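Local coordinates for histidine triad (HIT) protein (Clostridium difficile, PDB 4EGU) that binds guanosine-5'-monophosphate and zinc and is probably a nucleotide hydrolase or transferase of the histidine triad type, at residues A[82-87]-A[103-108]. Sequence-based numbering, arbitrary orientation. Where two conformers were deposited one is given.
Sequences TGFRVI and YHILAG. With 5GP (guanosine-5'-monophosphate), chain C.
Ile87 sits between Leu106 and His104 on the nucleotide side of two antiparallel strands, 84-90 and 103-107. Its chi2, at 101°, is turned well off a staggered value. This brings Ile87 CD1 to 3.8 Å from Leu106 CD1, and the same methyl lies 4.1 Å from His104 CB. The Leu106 side chain crosses that of Ile87 at a slant, with Val36 and Leu111 also packed against it.

Ile87 and His104 exchange two backbone hydrogen bonds as a hydrogen-bonded antiparallel pair: His104 N donates to Ile87 O at 2.9 Å, and Ile87 N returns a bond to His104 O. Arg85 and Leu106 form the same kind of pair. Ile87 O also lies in the plane of the imidazole, at its CD2 edge, 3.6 Å from His104 CD2. Farther round that edge, His104 NE2 gives a nearly straight bond (172°) to the phosphate O3P of guanosine-5'-monophosphate at 3.0 Å, while ND1 is hydrogen-bonded to His40 NE2.

The face toward helix 61-77 is largely apolar: Val86 CG1 meets the edge of the Tyr103 ring, 3.7 Å from Tyr103 CD2, and Phe84 CB rests on Ala107 CB. Residues 84-87 of strand 84-90 pair on their other side with a strand of the second subunit, and strand 103-107 with 39-45, so the sheet continues through the dimer. Strand pairing thus places His104, and the bonds of ND1 to His40 and NE2 to O3P hold its ring in orientation; this triad-motif histidine binds the phosphate, and a part in catalysis is probable.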
loop_
_atom_site.group_PDB
_atom_site.type_symbol
_atom_site.label_atom_id
_atom_site.label_comp_id
_atom_site.label_asym_id
_atom_site.label_seq_id
_atom_site.Cartn_x
_atom_site.Cartn_y
_atom_site.Cartn_z
ATOM N N THR A 82 -10.805 -13.304 5.189
ATOM C CA THR A 82 -11.836 -12.306 5.405
ATOM C C THR A 82 -11.535 -10.985 4.699
ATOM O O THR A 82 -12.474 -10.291 4.302
ATOM C CB THR A 82 -12.104 -12.087 6.915
ATOM O OG1 THR A 82 -10.856 -11.837 7.575
ATOM C CG2 THR A 82 -12.753 -13.292 7.520
ATOM N N GLY A 83 -10.255 -10.639 4.555
ATOM C CA GLY A 83 -9.838 -9.457 3.819
ATOM C C GLY A 83 -9.124 -8.450 4.714
ATOM O O GLY A 83 -9.179 -8.496 5.945
ATOM N N PHE A 84 -8.461 -7.493 4.069
ATOM C CA PHE A 84 -7.673 -6.512 4.797
ATOM C C PHE A 84 -7.330 -5.361 3.859
ATOM O O PHE A 84 -7.492 -5.476 2.652
ATOM C CB PHE A 84 -6.401 -7.143 5.409
ATOM C CG PHE A 84 -5.475 -7.810 4.431
ATOM C CD1 PHE A 84 -5.659 -9.128 4.046
ATOM C CD2 PHE A 84 -4.378 -7.125 3.932
ATOM C CE1 PHE A 84 -4.778 -9.751 3.189
ATOM C CE2 PHE A 84 -3.487 -7.742 3.070
ATOM C CZ PHE A 84 -3.686 -9.058 2.697
ATOM N N ARG A 85 -6.837 -4.272 4.433
ATOM C CA ARG A 85 -6.403 -3.117 3.661
ATOM C C ARG A 85 -4.978 -2.762 4.080
ATOM O O ARG A 85 -4.618 -2.852 5.260
ATOM C CB ARG A 85 -7.347 -1.927 3.919
ATOM C CG ARG A 85 -7.085 -0.723 3.037
ATOM C CD ARG A 85 -8.143 0.345 3.238
ATOM N NE ARG A 85 -9.442 -0.150 2.825
ATOM C CZ ARG A 85 -10.611 0.297 3.277
ATOM N NH1 ARG A 85 -10.659 1.292 4.148
ATOM N NH2 ARG A 85 -11.710 -0.296 2.893
ATOM N N VAL A 86 -4.197 -2.366 3.079
ATOM C CA VAL A 86 -2.809 -1.937 3.273
ATOM C C VAL A 86 -2.723 -0.458 2.872
ATOM O O VAL A 86 -3.165 -0.088 1.792
ATOM C CB VAL A 86 -1.875 -2.774 2.411
ATOM C CG1 VAL A 86 -0.431 -2.288 2.513
ATOM C CG2 VAL A 86 -1.987 -4.253 2.756
ATOM N N ILE A 87 -2.153 0.369 3.741
ATOM C CA ILE A 87 -2.064 1.804 3.512
ATOM C C ILE A 87 -0.640 2.297 3.789
ATOM O O ILE A 87 -0.050 1.998 4.833
ATOM C CB ILE A 87 -3.050 2.594 4.392
ATOM C CG1 ILE A 87 -4.476 2.046 4.273
ATOM C CG2 ILE A 87 -2.997 4.080 3.996
ATOM C CD1 ILE A 87 -4.860 1.171 5.434
ATOM N N TYR A 103 3.879 0.688 6.822
ATOM C CA TYR A 103 2.628 0.302 6.221
ATOM C C TYR A 103 1.649 -0.056 7.317
ATOM O O TYR A 103 1.983 -0.767 8.252
ATOM C CB TYR A 103 2.821 -0.893 5.266
ATOM C CG TYR A 103 3.447 -0.465 3.967
ATOM C CD1 TYR A 103 4.771 -0.082 3.875
ATOM C CD2 TYR A 103 2.673 -0.351 2.827
ATOM C CE1 TYR A 103 5.304 0.369 2.658
ATOM C CE2 TYR A 103 3.197 0.089 1.608
ATOM C CZ TYR A 103 4.505 0.449 1.540
ATOM O OH TYR A 103 5.038 0.919 0.371
ATOM N N HIS A 104 0.427 0.430 7.175
ATOM C CA HIS A 104 -0.682 0.033 8.030
ATOM C C HIS A 104 -1.387 -1.168 7.422
ATOM O O HIS A 104 -1.704 -1.155 6.230
ATOM C CB HIS A 104 -1.720 1.150 8.121
ATOM C CG HIS A 104 -1.243 2.443 8.684
ATOM N ND1 HIS A 104 -1.501 2.803 9.988
ATOM C CD2 HIS A 104 -0.629 3.502 8.084
ATOM C CE1 HIS A 104 -1.000 4.013 10.179
ATOM N NE2 HIS A 104 -0.476 4.461 9.045
ATOM N N ILE A 105 -1.689 -2.163 8.264
ATOM C CA ILE A 105 -2.615 -3.231 7.916
ATOM C C ILE A 105 -3.858 -3.038 8.777
ATOM O O ILE A 105 -3.754 -2.990 10.003
ATOM C CB ILE A 105 -2.077 -4.642 8.225
ATOM C CG1 ILE A 105 -0.645 -4.895 7.764
ATOM C CG2 ILE A 105 -3.022 -5.684 7.624
ATOM C CD1 ILE A 105 -0.093 -6.229 8.313
ATOM N N LEU A 106 -5.017 -2.943 8.124
ATOM C CA LEU A 106 -6.313 -2.905 8.818
ATOM C C LEU A 106 -7.070 -4.173 8.484
ATOM O O LEU A 106 -7.197 -4.525 7.311
ATOM C CB LEU A 106 -7.148 -1.712 8.376
ATOM C CG LEU A 106 -6.494 -0.340 8.579
ATOM C CD1 LEU A 106 -7.472 0.754 8.145
ATOM C CD2 LEU A 106 -6.007 -0.078 9.975
ATOM N N ALA A 107 -7.629 -4.858 9.483
ATOM C CA ALA A 107 -8.367 -6.097 9.218
ATOM C C ALA A 107 -9.269 -6.434 10.401
ATOM O O ALA A 107 -9.227 -5.789 11.443
ATOM C CB ALA A 107 -7.418 -7.258 8.948
ATOM N N GLY A 108 -10.080 -7.475 10.212
ATOM C CA GLY A 108 -10.870 -8.047 11.297
ATOM C C GLY A 108 -12.265 -7.480 11.402
ATOM O O GLY A 108 -12.977 -7.795 12.340
HETATM P P 5GP C . 0.851 7.858 10.243
HETATM O O1P 5GP C . -0.390 8.699 10.444
HETATM O O2P 5GP C . 2.162 8.576 10.402
HETATM O O3P 5GP C . 0.798 7.167 8.947
HETATM O "O5'" 5GP C . 0.777 6.641 11.231
HETATM C "C5'" 5GP C . 1.527 6.642 12.423
HETATM C "C4'" 5GP C . 0.898 5.727 13.409
HETATM O "O4'" 5GP C . 1.807 5.529 14.494
HETATM C "C3'" 5GP C . -0.404 6.252 14.019
HETATM O "O3'" 5GP C . -1.499 5.424 13.621
HETATM C "C2'" 5GP C . -0.165 6.152 15.545
HETATM O "O2'" 5GP C . -1.261 5.672 16.300
HETATM C "C1'" 5GP C . 1.064 5.236 15.638
HETATM N N9 5GP C . 1.921 5.483 16.788
HETATM C C8 5GP C . 2.431 6.684 17.121
HETATM N N7 5GP C . 3.221 6.564 18.206
HETATM C C5 5GP C . 3.217 5.258 18.547
HETATM C C6 5GP C . 3.839 4.560 19.571
HETATM O O6 5GP C . 4.584 5.103 20.442
HETATM N N1 5GP C . 3.604 3.238 19.582
HETATM C C2 5GP C . 2.814 2.602 18.677
HETATM N N2 5GP C . 2.661 1.276 18.813
HETATM N N3 5GP C . 2.183 3.240 17.680
HETATM C C4 5GP C . 2.403 4.573 17.633
HETATM O O HOH W 1 -10.705 -9.170 7.984
#